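Local coordinates for protein eukaryotic translation initiation factor 2A (Schizosaccharomyces pombe, PDB 3WJ9) that probably directs the binding of methionyl-tRNAi to 40S ribosomal subunits in the early steps of protein synthesis on a small number of specific mRNAs, at residues Q3-S11 with L17-A25; A37-N45 with N75-G85. One frame throughout, in Å; residues are numbered along the deposited sequence.

Both contacts belong to the beta-propeller part of this longer initiation factor and follow in series along the chain, with centres about 18 Å apart. Contact 1 is an N-terminal hairpin, strands 6-11 and 15-19, in a three-stranded antiparallel sheet completed by strand 401-406; the two ends of the chain thus share one blade, consistent with closure of the ring as in other beta-propellers. Contact 2, nearer the centre of the molecule (about 11 Å from it, against about 21 Å), sets the first strands of the next two blades against each other, 37-42 beside 76-81. Gln6 OE1 of contact 1 probably hydrogen-bonds Tyr42 OH of contact 2, which would help to join the terminal blade to the next.

Contact 1: Q3-S11 with L17-A25; sequences QKSQFAYRS and LVNASENYA
Lys4 passes its aliphatic chain over the side-chain amide of Asn19 and then bends to bring NZ to Glu22 OE2 in a weak salt bridge of 3.4 Å. Glu63 gives NZ a second, long and weak ion pair. Ser5 is the centre of an inverse gamma turn, and its O accepts a hydrogen bond from Ala20 N; the donor sits above the carbonyl plane, 68° out of it. From Gln6 the chain runs as strand 6-11, antiparallel to strand 15-19; this hairpin supplies two strands of a three-stranded propeller blade, and strand 401-406 pairs with the other side of 6-11. With CG opposite the backbone N (chi1 -176°) and the rest extended, the Gln6 amide reaches Asn19 at an inter-plane angle of 62°, and the bond from NE2 to Asn19 OD1 (3.0 Å) is weak; NE2 has its stronger partner in Thr62 O, while Leu17 packs its CB and CD1 against OE1. Phe7 and Val18 form a hydrogen-bonded pair, Phe7 N to Val18 O (3.1 Å) and Val18 N to Phe7 O (2.8 Å). On the face they share, Val18 CB sits over the Phe7 ring in a CH-pi contact, 3.8 Å from its centroid, while Ala20 CB and Tyr24 CD2 come to the ring edge; Tyr24 is stacked in turn on Phe394. Ala8 CB meets Leu17 CD2 on the other face, beside Gln6. Tyr9 crosses Val18 at about a right angle, Tyr9 CE1 touching Val18 CG2 (3.5 Å). The hairpin thus probably owes its cohesion mainly to backbone pairing and apolar contact, its lysine and amide links being weak.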
ATOM      1  N   GLN A   3       2.213 -13.697 -19.246  1.00 64.46           N
ATOM      2  CA  GLN A   3       1.062 -14.242 -19.946  1.00 77.81           C
ATOM      3  C   GLN A   3       0.204 -13.116 -20.511  1.00 73.23           C
ATOM      4  O   GLN A   3       0.472 -12.585 -21.586  1.00 74.55           O
ATOM      5  CB  GLN A   3       0.224 -15.119 -19.011  1.00 73.70           C
ATOM      6  CG  GLN A   3       0.308 -14.729 -17.543  1.00 82.53           C
ATOM      7  CD  GLN A   3      -0.294 -15.761 -16.615  1.00 88.22           C
ATOM      8  OE1 GLN A   3      -1.088 -16.605 -17.032  1.00 88.87           O
ATOM      9  NE2 GLN A   3       0.071 -15.690 -15.340  1.00 81.04           N
ATOM     10  N   LYS A   4      -0.850 -12.778 -19.782  1.00 62.81           N
ATOM     11  CA  LYS A   4      -1.690 -11.637 -20.101  1.00 57.19           C
ATOM     12  C   LYS A   4      -1.350 -10.457 -19.193  1.00 67.37           C
ATOM     13  O   LYS A   4      -1.176 -10.620 -17.988  1.00 90.98           O
ATOM     14  CB  LYS A   4      -3.164 -12.021 -19.967  1.00 55.47           C
ATOM     15  CG  LYS A   4      -3.508 -12.609 -18.608  1.00 66.35           C
ATOM     16  CD  LYS A   4      -4.957 -13.051 -18.512  1.00 73.74           C
ATOM     17  CE  LYS A   4      -5.230 -14.273 -19.369  1.00 75.04           C
ATOM     18  NZ  LYS A   4      -6.628 -14.759 -19.201  1.00 77.97           N
ATOM     19  N   SER A   5      -1.239  -9.268 -19.772  1.00 48.81           N
ATOM     20  CA  SER A   5      -0.948  -8.076 -18.980  1.00 43.34           C
ATOM     21  C   SER A   5      -2.243  -7.452 -18.462  1.00 45.80           C
ATOM     22  O   SER A   5      -2.662  -6.399 -18.936  1.00 53.56           O
ATOM     23  CB  SER A   5      -0.159  -7.056 -19.806  1.00 59.90           C
ATOM     24  OG  SER A   5       0.934  -7.664 -20.473  1.00 67.52           O
ATOM     25  N   GLN A   6      -2.871  -8.098 -17.481  1.00 44.89           N
ATOM     26  CA  GLN A   6      -4.200  -7.687 -17.030  1.00 39.07           C
ATOM     27  C   GLN A   6      -4.162  -6.539 -16.029  1.00 36.67           C
ATOM     28  O   GLN A   6      -3.292  -6.476 -15.162  1.00 34.66           O
ATOM     29  CB  GLN A   6      -4.956  -8.873 -16.412  1.00 30.05           C
ATOM     30  CG  GLN A   6      -6.400  -8.543 -16.012  1.00 31.37           C
ATOM     31  CD  GLN A   6      -7.107  -9.676 -15.284  1.00 48.53           C
ATOM     32  OE1 GLN A   6      -7.911  -9.442 -14.379  1.00 54.77           O
ATOM     33  NE2 GLN A   6      -6.819 -10.910 -15.681  1.00 50.86           N
ATOM     34  N   PHE A   7      -5.119  -5.629 -16.172  1.00 35.72           N
ATOM     35  CA  PHE A   7      -5.361  -4.584 -15.188  1.00 38.57           C
ATOM     36  C   PHE A   7      -6.863  -4.464 -14.954  1.00 35.11           C
ATOM     37  O   PHE A   7      -7.658  -4.987 -15.732  1.00 39.24           O
ATOM     38  CB  PHE A   7      -4.772  -3.247 -15.644  1.00 43.20           C
ATOM     39  CG  PHE A   7      -5.392  -2.706 -16.903  1.00 31.62           C
ATOM     40  CD1 PHE A   7      -4.858  -3.021 -18.141  1.00 42.45           C
ATOM     41  CD2 PHE A   7      -6.496  -1.869 -16.848  1.00 35.85           C
ATOM     42  CE1 PHE A   7      -5.419  -2.524 -19.303  1.00 45.66           C
ATOM     43  CE2 PHE A   7      -7.063  -1.369 -18.006  1.00 32.83           C
ATOM     44  CZ  PHE A   7      -6.521  -1.697 -19.235  1.00 44.41           C
ATOM     45  N   ALA A   8      -7.249  -3.781 -13.883  1.00 33.52           N
ATOM     46  CA  ALA A   8      -8.660  -3.556 -13.594  1.00 24.03           C
ATOM     47  C   ALA A   8      -9.005  -2.084 -13.742  1.00 29.04           C
ATOM     48  O   ALA A   8      -8.130  -1.227 -13.662  1.00 35.10           O
ATOM     49  CB  ALA A   8      -9.001  -4.040 -12.198  1.00 35.80           C
ATOM     50  N   TYR A   9     -10.282  -1.794 -13.960  1.00 30.71           N
ATOM     51  CA  TYR A   9     -10.739  -0.414 -14.029  1.00 31.22           C
ATOM     52  C   TYR A   9     -12.122  -0.284 -13.414  1.00 34.51           C
ATOM     53  O   TYR A   9     -12.925  -1.216 -13.464  1.00 33.42           O
ATOM     54  CB  TYR A   9     -10.758   0.091 -15.476  1.00 40.64           C
ATOM     55  CG  TYR A   9     -11.884  -0.474 -16.317  1.00 45.48           C
ATOM     56  CD1 TYR A   9     -11.732  -1.673 -16.997  1.00 49.62           C
ATOM     57  CD2 TYR A   9     -13.096   0.197 -16.435  1.00 43.29           C
ATOM     58  CE1 TYR A   9     -12.756  -2.192 -17.765  1.00 54.94           C
ATOM     59  CE2 TYR A   9     -14.126  -0.315 -17.200  1.00 48.36           C
ATOM     60  CZ  TYR A   9     -13.950  -1.509 -17.865  1.00 56.78           C
ATOM     61  OH  TYR A   9     -14.973  -2.023 -18.629  1.00 65.27           O
ATOM     62  N   ARG A  10     -12.395   0.876 -12.832  1.00 41.17           N
ATOM     63  CA  ARG A  10     -13.722   1.175 -12.321  1.00 36.67           C
ATOM     64  C   ARG A  10     -14.051   2.640 -12.552  1.00 38.02           C
ATOM     65  O   ARG A  10     -13.490   3.522 -11.905  1.00 40.89           O
ATOM     66  CB  ARG A  10     -13.831   0.836 -10.835  1.00 42.00           C
ATOM     67  CG  ARG A  10     -15.218   1.072 -10.260  1.00 44.42           C
ATOM     68  CD  ARG A  10     -15.264   0.764  -8.775  1.00 35.20           C
ATOM     69  NE  ARG A  10     -14.398   1.649  -8.004  1.00 41.36           N
ATOM     70  CZ  ARG A  10     -14.782   2.820  -7.504  1.00 42.08           C
ATOM     71  NH1 ARG A  10     -16.024   3.245  -7.688  1.00 50.54           N
ATOM     72  NH2 ARG A  10     -13.928   3.560  -6.814  1.00 37.95           N
ATOM     73  N   SER A  11     -14.951   2.897 -13.492  1.00 49.47           N
ATOM     74  CA  SER A  11     -15.404   4.254 -13.751  1.00 47.32           C
ATOM     75  C   SER A  11     -16.807   4.430 -13.193  1.00 58.67           C
ATOM     76  O   SER A  11     -17.442   3.459 -12.782  1.00 64.35           O
ATOM     77  CB  SER A  11     -15.372   4.561 -15.249  1.00 45.41           C
ATOM     78  OG  SER A  11     -16.251   3.711 -15.964  1.00 56.47           O
ATOM     79  N   LEU A  17     -12.306  -6.049 -15.852  1.00 43.16           N
ATOM     80  CA  LEU A  17     -10.914  -6.454 -15.946  1.00 45.36           C
ATOM     81  C   LEU A  17     -10.533  -6.455 -17.422  1.00 50.59           C
ATOM     82  O   LEU A  17     -11.367  -6.736 -18.278  1.00 48.82           O
ATOM     83  CB  LEU A  17     -10.707  -7.828 -15.300  1.00 57.07           C
ATOM     84  CG  LEU A  17     -11.421  -8.005 -13.952  1.00 45.68           C
ATOM     85  CD1 LEU A  17     -11.144  -9.371 -13.336  1.00 50.40           C
ATOM     86  CD2 LEU A  17     -11.043  -6.893 -12.985  1.00 46.10           C
ATOM     87  N   VAL A  18      -9.287  -6.109 -17.725  1.00 43.94           N
ATOM     88  CA  VAL A  18      -8.860  -5.967 -19.113  1.00 32.16           C
ATOM     89  C   VAL A  18      -7.546  -6.691 -19.375  1.00 35.56           C
ATOM     90  O   VAL A  18      -6.515  -6.339 -18.802  1.00 42.79           O
ATOM     91  CB  VAL A  18      -8.697  -4.478 -19.502  1.00 37.58           C
ATOM     92  CG1 VAL A  18      -8.192  -4.350 -20.925  1.00 39.40           C
ATOM     93  CG2 VAL A  18     -10.007  -3.727 -19.338  1.00 37.29           C
ATOM     94  N   ASN A  19      -7.584  -7.703 -20.236  1.00 41.07           N
ATOM     95  CA  ASN A  19      -6.371  -8.407 -20.627  1.00 42.94           C
ATOM     96  C   ASN A  19      -5.698  -7.694 -21.798  1.00 52.59           C
ATOM     97  O   ASN A  19      -6.111  -7.846 -22.948  1.00 55.24           O
ATOM     98  CB  ASN A  19      -6.684  -9.863 -20.984  1.00 51.21           C
ATOM     99  CG  ASN A  19      -7.093 -10.684 -19.775  1.00 46.93           C
ATOM    100  OD1 ASN A  19      -6.635 -10.437 -18.661  1.00 55.97           O
ATOM    101  ND2 ASN A  19      -7.958 -11.668 -19.991  1.00 64.18           N
ATOM    102  N   ALA A  20      -4.664  -6.913 -21.493  1.00 49.22           N
ATOM    103  CA  ALA A  20      -4.004  -6.066 -22.484  1.00 51.15           C
ATOM    104  C   ALA A  20      -3.314  -6.878 -23.576  1.00 47.82           C
ATOM    105  O   ALA A  20      -3.112  -6.387 -24.688  1.00 69.17           O
ATOM    106  CB  ALA A  20      -3.004  -5.145 -21.804  1.00 59.06           C
ATOM    107  N   SER A  21      -2.946  -8.114 -23.254  1.00 50.74           N
ATOM    108  CA  SER A  21      -2.346  -9.009 -24.236  1.00 58.95           C
ATOM    109  C   SER A  21      -3.411  -9.562 -25.180  1.00 57.68           C
ATOM    110  O   SER A  21      -3.096 -10.095 -26.242  1.00 64.62           O
ATOM    111  CB  SER A  21      -1.619 -10.162 -23.546  1.00 49.67           C
ATOM    112  OG  SER A  21      -2.530 -11.181 -23.169  1.00 73.02           O
ATOM    113  N   GLU A  22      -4.684  -9.399 -24.830  1.00 61.49           N
ATOM    114  CA  GLU A  22      -5.794 -10.039 -25.557  1.00 47.57           C
ATOM    115  C   GLU A  22      -6.593  -9.141 -26.517  1.00 51.90           C
ATOM    116  O   GLU A  22      -7.726  -9.458 -26.876  1.00 66.43           O
ATOM    117  CB  GLU A  22      -6.744 -10.729 -24.575  1.00 43.38           C
ATOM    118  CG  GLU A  22      -6.443 -12.202 -24.363  1.00 66.24           C
ATOM    119  CD  GLU A  22      -7.259 -12.813 -23.241  1.00 91.86           C
ATOM    120  OE1 GLU A  22      -8.501 -12.847 -23.357  1.00 85.77           O
ATOM    121  OE2 GLU A  22      -6.658 -13.263 -22.245  1.00104.86           O
ATOM    122  N   ASN A  23      -6.007  -8.014 -26.896  1.00 43.29           N
ATOM    123  CA  ASN A  23      -6.704  -6.891 -27.526  1.00 46.78           C
ATOM    124  C   ASN A  23      -7.663  -6.206 -26.556  1.00 53.00           C
ATOM    125  O   ASN A  23      -8.736  -5.736 -26.943  1.00 58.58           O
ATOM    126  CB  ASN A  23      -7.451  -7.351 -28.781  1.00 50.19           C
ATOM    127  CG  ASN A  23      -6.512  -7.717 -29.915  1.00 57.86           C
ATOM    128  OD1 ASN A  23      -6.842  -8.541 -30.768  1.00 55.01           O
ATOM    129  ND2 ASN A  23      -5.331  -7.107 -29.927  1.00 54.18           N
ATOM    130  N   TYR A  24      -7.260  -6.186 -25.289  1.00 47.01           N
ATOM    131  CA  TYR A  24      -7.948  -5.458 -24.228  1.00 45.37           C
ATOM    132  C   TYR A  24      -9.379  -5.930 -23.999  1.00 47.35           C
ATOM    133  O   TYR A  24     -10.306  -5.127 -23.912  1.00 55.90           O
ATOM    134  CB  TYR A  24      -7.914  -3.958 -24.531  1.00 43.16           C
ATOM    135  CG  TYR A  24      -6.504  -3.422 -24.557  1.00 45.09           C
ATOM    136  CD1 TYR A  24      -5.728  -3.518 -25.703  1.00 47.63           C
ATOM    137  CD2 TYR A  24      -5.933  -2.853 -23.427  1.00 52.56           C
ATOM    138  CE1 TYR A  24      -4.431  -3.047 -25.733  1.00 48.97           C
ATOM    139  CE2 TYR A  24      -4.635  -2.379 -23.446  1.00 60.28           C
ATOM    140  CZ  TYR A  24      -3.890  -2.476 -24.603  1.00 54.38           C
ATOM    141  OH  TYR A  24      -2.599  -2.005 -24.629  1.00 54.60           O
ATOM    142  N   ALA A  25      -9.542  -7.244 -23.878  1.00 51.54           N
ATOM    143  CA  ALA A  25     -10.847  -7.839 -23.616  1.00 63.85           C
ATOM    144  C   ALA A  25     -10.932  -8.380 -22.192  1.00 61.22           C
ATOM    145  O   ALA A  25      -9.922  -8.737 -21.590  1.00 56.93           O
ATOM    146  CB  ALA A  25     -11.133  -8.943 -24.619  1.00 52.62           C
TER

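Contact 2: A37-N45 with N75-G85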
ATOM      1  N   ALA A  37     -20.668  -0.282  -8.853  1.00 54.11           N
ATOM      2  CA  ALA A  37     -19.537  -0.533  -7.969  1.00 43.57           C
ATOM      3  C   ALA A  37     -19.045   0.770  -7.348  1.00 53.49           C
ATOM      4  O   ALA A  37     -19.129   1.832  -7.967  1.00 56.54           O
ATOM      5  CB  ALA A  37     -18.413  -1.222  -8.721  1.00 46.44           C
ATOM      6  N   ARG A  38     -18.536   0.684  -6.125  1.00 49.83           N
ATOM      7  CA  ARG A  38     -18.070   1.860  -5.398  1.00 40.19           C
ATOM      8  C   ARG A  38     -16.613   1.712  -4.977  1.00 43.25           C
ATOM      9  O   ARG A  38     -15.982   2.672  -4.535  1.00 54.61           O
ATOM     10  CB  ARG A  38     -18.939   2.109  -4.166  1.00 60.24           C
ATOM     11  CG  ARG A  38     -18.944   0.958  -3.178  1.00 62.05           C
ATOM     12  CD  ARG A  38     -19.654   1.339  -1.895  1.00 67.59           C
ATOM     13  NE  ARG A  38     -21.079   1.579  -2.098  1.00 79.27           N
ATOM     14  CZ  ARG A  38     -21.882   2.116  -1.184  1.00 71.20           C
ATOM     15  NH1 ARG A  38     -21.399   2.476  -0.002  1.00 55.76           N
ATOM     16  NH2 ARG A  38     -23.166   2.300  -1.454  1.00 70.10           N
ATOM     17  N   ASN A  39     -16.086   0.501  -5.116  1.00 45.15           N
ATOM     18  CA  ASN A  39     -14.714   0.205  -4.729  1.00 45.38           C
ATOM     19  C   ASN A  39     -14.246  -1.091  -5.382  1.00 38.79           C
ATOM     20  O   ASN A  39     -15.068  -1.890  -5.832  1.00 37.84           O
ATOM     21  CB  ASN A  39     -14.604   0.108  -3.206  1.00 40.17           C
ATOM     22  CG  ASN A  39     -13.171   0.193  -2.720  1.00 39.09           C
ATOM     23  OD1 ASN A  39     -12.291   0.674  -3.433  1.00 52.30           O
ATOM     24  ND2 ASN A  39     -12.932  -0.268  -1.499  1.00 41.26           N
ATOM     25  N   ALA A  40     -12.931  -1.293  -5.441  1.00 51.11           N
ATOM     26  CA  ALA A  40     -12.365  -2.501  -6.039  1.00 26.91           C
ATOM     27  C   ALA A  40     -10.901  -2.699  -5.639  1.00 36.54           C
ATOM     28  O   ALA A  40     -10.210  -1.736  -5.307  1.00 52.63           O
ATOM     29  CB  ALA A  40     -12.492  -2.451  -7.554  1.00 42.17           C
ATOM     30  N   CYS A  41     -10.434  -3.947  -5.682  1.00 38.95           N
ATOM     31  CA  CYS A  41      -9.039  -4.262  -5.362  1.00 36.53           C
ATOM     32  C   CYS A  41      -8.620  -5.677  -5.779  1.00 30.81           C
ATOM     33  O   CYS A  41      -9.461  -6.551  -5.997  1.00 30.39           O
ATOM     34  CB  CYS A  41      -8.785  -4.083  -3.862  1.00 36.92           C
ATOM     35  SG  CYS A  41      -9.692  -5.223  -2.789  1.00 48.33           S
ATOM     36  N   TYR A  42      -7.308  -5.885  -5.888  1.00 38.62           N
ATOM     37  CA  TYR A  42      -6.732  -7.202  -6.153  1.00 37.86           C
ATOM     38  C   TYR A  42      -6.130  -7.794  -4.882  1.00 37.94           C
ATOM     39  O   TYR A  42      -5.708  -7.061  -3.986  1.00 42.37           O
ATOM     40  CB  TYR A  42      -5.640  -7.125  -7.229  1.00 45.64           C
ATOM     41  CG  TYR A  42      -6.125  -7.099  -8.664  1.00 47.77           C
ATOM     42  CD1 TYR A  42      -6.695  -8.220  -9.253  1.00 46.54           C
ATOM     43  CD2 TYR A  42      -5.970  -5.962  -9.443  1.00 47.93           C
ATOM     44  CE1 TYR A  42      -7.126  -8.196 -10.570  1.00 45.93           C
ATOM     45  CE2 TYR A  42      -6.395  -5.928 -10.758  1.00 41.87           C
ATOM     46  CZ  TYR A  42      -6.972  -7.047 -11.317  1.00 48.33           C
ATOM     47  OH  TYR A  42      -7.394  -7.016 -12.626  1.00 61.93           O
ATOM     48  N   SER A  43      -6.085  -9.120  -4.809  1.00 35.33           N
ATOM     49  CA  SER A  43      -5.298  -9.799  -3.786  1.00 39.60           C
ATOM     50  C   SER A  43      -3.822  -9.607  -4.125  1.00 42.74           C
ATOM     51  O   SER A  43      -3.476  -9.495  -5.300  1.00 46.69           O
ATOM     52  CB  SER A  43      -5.667 -11.284  -3.702  1.00 38.00           C
ATOM     53  OG  SER A  43      -5.488 -11.935  -4.946  1.00 53.15           O
ATOM     54  N   PRO A  44      -2.952  -9.548  -3.099  1.00 44.34           N
ATOM     55  CA  PRO A  44      -1.525  -9.246  -3.273  1.00 37.47           C
ATOM     56  C   PRO A  44      -0.843 -10.067  -4.369  1.00 36.08           C
ATOM     57  O   PRO A  44       0.102  -9.586  -4.996  1.00 42.01           O
ATOM     58  CB  PRO A  44      -0.935  -9.582  -1.902  1.00 38.94           C
ATOM     59  CG  PRO A  44      -2.051  -9.321  -0.955  1.00 45.47           C
ATOM     60  CD  PRO A  44      -3.295  -9.753  -1.681  1.00 41.81           C
ATOM     61  N   ASN A  45      -1.320 -11.289  -4.584  1.00 33.39           N
ATOM     62  CA  ASN A  45      -0.793 -12.160  -5.628  1.00 30.20           C
ATOM     63  C   ASN A  45      -1.619 -12.111  -6.909  1.00 48.85           C
ATOM     64  O   ASN A  45      -1.313 -12.800  -7.881  1.00 57.57           O
ATOM     65  CB  ASN A  45      -0.708 -13.601  -5.120  1.00 44.03           C
ATOM     66  CG  ASN A  45      -1.906 -13.993  -4.278  1.00 63.30           C
ATOM     67  OD1 ASN A  45      -2.370 -13.220  -3.441  1.00 60.24           O
ATOM     68  ND2 ASN A  45      -2.405 -15.205  -4.487  1.00 63.93           N
ATOM     69  N   ASN A  75     -22.832  -1.062   2.466  1.00 66.55           N
ATOM     70  CA  ASN A  75     -22.327   0.243   2.891  1.00 70.60           C
ATOM     71  C   ASN A  75     -20.810   0.278   3.063  1.00 63.60           C
ATOM     72  O   ASN A  75     -20.287   1.093   3.821  1.00 67.36           O
ATOM     73  CB  ASN A  75     -22.996   0.666   4.202  1.00 75.14           C
ATOM     74  CG  ASN A  75     -24.501   0.481   4.177  1.00 78.14           C
ATOM     75  OD1 ASN A  75     -25.172   0.881   3.226  1.00 70.73           O
ATOM     76  ND2 ASN A  75     -25.037  -0.138   5.223  1.00 59.05           N
ATOM     77  N   THR A  76     -20.108  -0.607   2.363  1.00 59.24           N
ATOM     78  CA  THR A  76     -18.654  -0.692   2.476  1.00 55.26           C
ATOM     79  C   THR A  76     -17.977   0.524   1.863  1.00 60.06           C
ATOM     80  O   THR A  76     -18.521   1.162   0.966  1.00 69.29           O
ATOM     81  CB  THR A  76     -18.098  -1.958   1.797  1.00 51.72           C
ATOM     82  OG1 THR A  76     -18.683  -2.100   0.498  1.00 63.33           O
ATOM     83  CG2 THR A  76     -18.420  -3.190   2.624  1.00 57.23           C
ATOM     84  N   TYR A  77     -16.788   0.847   2.359  1.00 54.80           N
ATOM     85  CA  TYR A  77     -15.999   1.938   1.804  1.00 63.67           C
ATOM     86  C   TYR A  77     -14.598   1.454   1.458  1.00 68.79           C
ATOM     87  O   TYR A  77     -13.965   1.965   0.537  1.00 85.81           O
ATOM     88  CB  TYR A  77     -15.909   3.109   2.784  1.00 48.45           C
ATOM     89  CG  TYR A  77     -17.164   3.947   2.899  1.00 63.65           C
ATOM     90  CD1 TYR A  77     -18.354   3.397   3.355  1.00 68.56           C
ATOM     91  CD2 TYR A  77     -17.153   5.290   2.556  1.00 57.05           C
ATOM     92  CE1 TYR A  77     -19.500   4.161   3.461  1.00 69.06           C
ATOM     93  CE2 TYR A  77     -18.293   6.062   2.659  1.00 77.32           C
ATOM     94  CZ  TYR A  77     -19.464   5.492   3.113  1.00 77.56           C
ATOM     95  OH  TYR A  77     -20.604   6.256   3.218  1.00 83.42           O
ATOM     96  N   GLU A  78     -14.114   0.472   2.214  1.00 57.78           N
ATOM     97  CA  GLU A  78     -12.755  -0.026   2.037  1.00 48.79           C
ATOM     98  C   GLU A  78     -12.702  -1.552   2.009  1.00 49.27           C
ATOM     99  O   GLU A  78     -13.502  -2.228   2.656  1.00 51.02           O
ATOM    100  CB  GLU A  78     -11.842   0.511   3.145  1.00 45.92           C
ATOM    101  CG  GLU A  78     -12.026   1.994   3.431  1.00 56.47           C
ATOM    102  CD  GLU A  78     -10.754   2.794   3.251  1.00 79.70           C
ATOM    103  OE1 GLU A  78      -9.798   2.264   2.650  1.00 91.43           O
ATOM    104  OE2 GLU A  78     -10.717   3.958   3.701  1.00 82.39           O
ATOM    105  N   LEU A  79     -11.753  -2.084   1.245  1.00 54.39           N
ATOM    106  CA  LEU A  79     -11.573  -3.524   1.109  1.00 37.28           C
ATOM    107  C   LEU A  79     -10.088  -3.865   1.212  1.00 36.62           C
ATOM    108  O   LEU A  79      -9.234  -3.036   0.898  1.00 53.63           O
ATOM    109  CB  LEU A  79     -12.150  -4.016  -0.222  1.00 51.71           C
ATOM    110  CG  LEU A  79     -13.625  -3.719  -0.518  1.00 52.48           C
ATOM    111  CD1 LEU A  79     -13.957  -4.030  -1.969  1.00 37.09           C
ATOM    112  CD2 LEU A  79     -14.538  -4.501   0.414  1.00 60.53           C
ATOM    113  N   GLY A  80      -9.781  -5.080   1.656  1.00 35.72           N
ATOM    114  CA  GLY A  80      -8.398  -5.489   1.816  1.00 30.80           C
ATOM    115  C   GLY A  80      -8.201  -6.991   1.840  1.00 40.41           C
ATOM    116  O   GLY A  80      -8.873  -7.706   2.579  1.00 51.08           O
ATOM    117  N   PHE A  81      -7.270  -7.466   1.021  1.00 35.28           N
ATOM    118  CA  PHE A  81      -6.914  -8.878   0.990  1.00 31.33           C
ATOM    119  C   PHE A  81      -5.750  -9.171   1.928  1.00 44.79           C
ATOM    120  O   PHE A  81      -4.795  -8.398   2.007  1.00 49.99           O
ATOM    121  CB  PHE A  81      -6.538  -9.310  -0.430  1.00 42.46           C
ATOM    122  CG  PHE A  81      -7.711  -9.663  -1.301  1.00 49.21           C
ATOM    123  CD1 PHE A  81      -8.306 -10.910  -1.217  1.00 45.47           C
ATOM    124  CD2 PHE A  81      -8.205  -8.754  -2.219  1.00 39.34           C
ATOM    125  CE1 PHE A  81      -9.375 -11.240  -2.026  1.00 39.42           C
ATOM    126  CE2 PHE A  81      -9.272  -9.075  -3.031  1.00 27.38           C
ATOM    127  CZ  PHE A  81      -9.860 -10.321  -2.934  1.00 30.09           C
ATOM    128  N   SER A  82      -5.837 -10.291   2.635  1.00 39.45           N
ATOM    129  CA  SER A  82      -4.706 -10.809   3.389  1.00 38.17           C
ATOM    130  C   SER A  82      -3.662 -11.315   2.386  1.00 41.41           C
ATOM    131  O   SER A  82      -4.019 -11.652   1.259  1.00 45.84           O
ATOM    132  CB  SER A  82      -5.170 -11.915   4.339  1.00 47.61           C
ATOM    133  OG  SER A  82      -5.761 -12.984   3.621  1.00 45.45           O
ATOM    134  N   PRO A  83      -2.374 -11.359   2.783  1.00 45.79           N
ATOM    135  CA  PRO A  83      -1.248 -11.646   1.881  1.00 37.03           C
ATOM    136  C   PRO A  83      -1.455 -12.827   0.931  1.00 44.69           C
ATOM    137  O   PRO A  83      -0.977 -12.777  -0.202  1.00 48.76           O
ATOM    138  CB  PRO A  83      -0.104 -11.945   2.852  1.00 41.14           C
ATOM    139  CG  PRO A  83      -0.405 -11.102   4.019  1.00 40.59           C
ATOM    140  CD  PRO A  83      -1.904 -11.128   4.159  1.00 49.13           C
ATOM    141  N   LEU A  84      -2.153 -13.864   1.380  1.00 49.73           N
ATOM    142  CA  LEU A  84      -2.407 -15.026   0.534  1.00 52.39           C
ATOM    143  C   LEU A  84      -3.857 -15.044   0.055  1.00 48.63           C
ATOM    144  O   LEU A  84      -4.321 -16.029  -0.524  1.00 46.94           O
ATOM    145  CB  LEU A  84      -2.073 -16.317   1.284  1.00 53.32           C
ATOM    146  CG  LEU A  84      -0.609 -16.491   1.696  1.00 58.81           C
ATOM    147  CD1 LEU A  84      -0.425 -17.743   2.537  1.00 59.18           C
ATOM    148  CD2 LEU A  84       0.296 -16.536   0.473  1.00 71.12           C
ATOM    149  N   GLY A  85      -4.564 -13.947   0.304  1.00 44.41           N
ATOM    150  CA  GLY A  85      -5.913 -13.767  -0.199  1.00 36.59           C
ATOM    151  C   GLY A  85      -6.939 -14.738   0.350  1.00 45.23           C
ATOM    152  O   GLY A  85      -8.008 -14.909  -0.231  1.00 50.83           O
TER
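Cys41 and Phe81 are brought together by their first torsions: chi1 65° sets SG between the cysteine's own N and carbonyl carbon, and chi1 -84° swings the Phe81 ring over Ser43. Ser43 CB lies over one ring face in a CH-pi contact, 3.7 Å from the centroid and toward the rim, while its hydroxyl bonds Leu48 N. The sulfur comes at the ring obliquely, Cys41 SG 3.9 Å from Phe81 CD2, and also touches Leu79 CB. Pro44 crosses the phenylalanine obliquely, its CD 3.5 Å from Phe81 CB, and further along its CB and CG rest on Pro83 O. An alanine in place of Phe81 would probably leave a gap beneath Ser43 CB and deprive the Cys41 sulfur of its aromatic neighbour. The two strands run nearly parallel, 10° apart, but their axes come no closer than 7.1 Å and no backbone hydrogen bond joins them; these are the first strands of successive four-stranded propeller blades, strand 76-81 lying within WD repeat 1, and side chains fill the space between. Leu48, Ala50 and Leu88, from the second strands of the same blades, also pack on Phe81. At the other end a classic beta bulge, where Arg38 and Asn39 both face Ala52, directs both side chains to the neighbouring blade. Arg38 NH1 gives Thr76 O a weak hydrogen bond (3.3 Å), the oxygen lying near the guanidinium plane. Asn39 ND2 packs against Leu79 CG at 3.7 Å; Tyr77 O is near it too, but at an angle too poor for a bond.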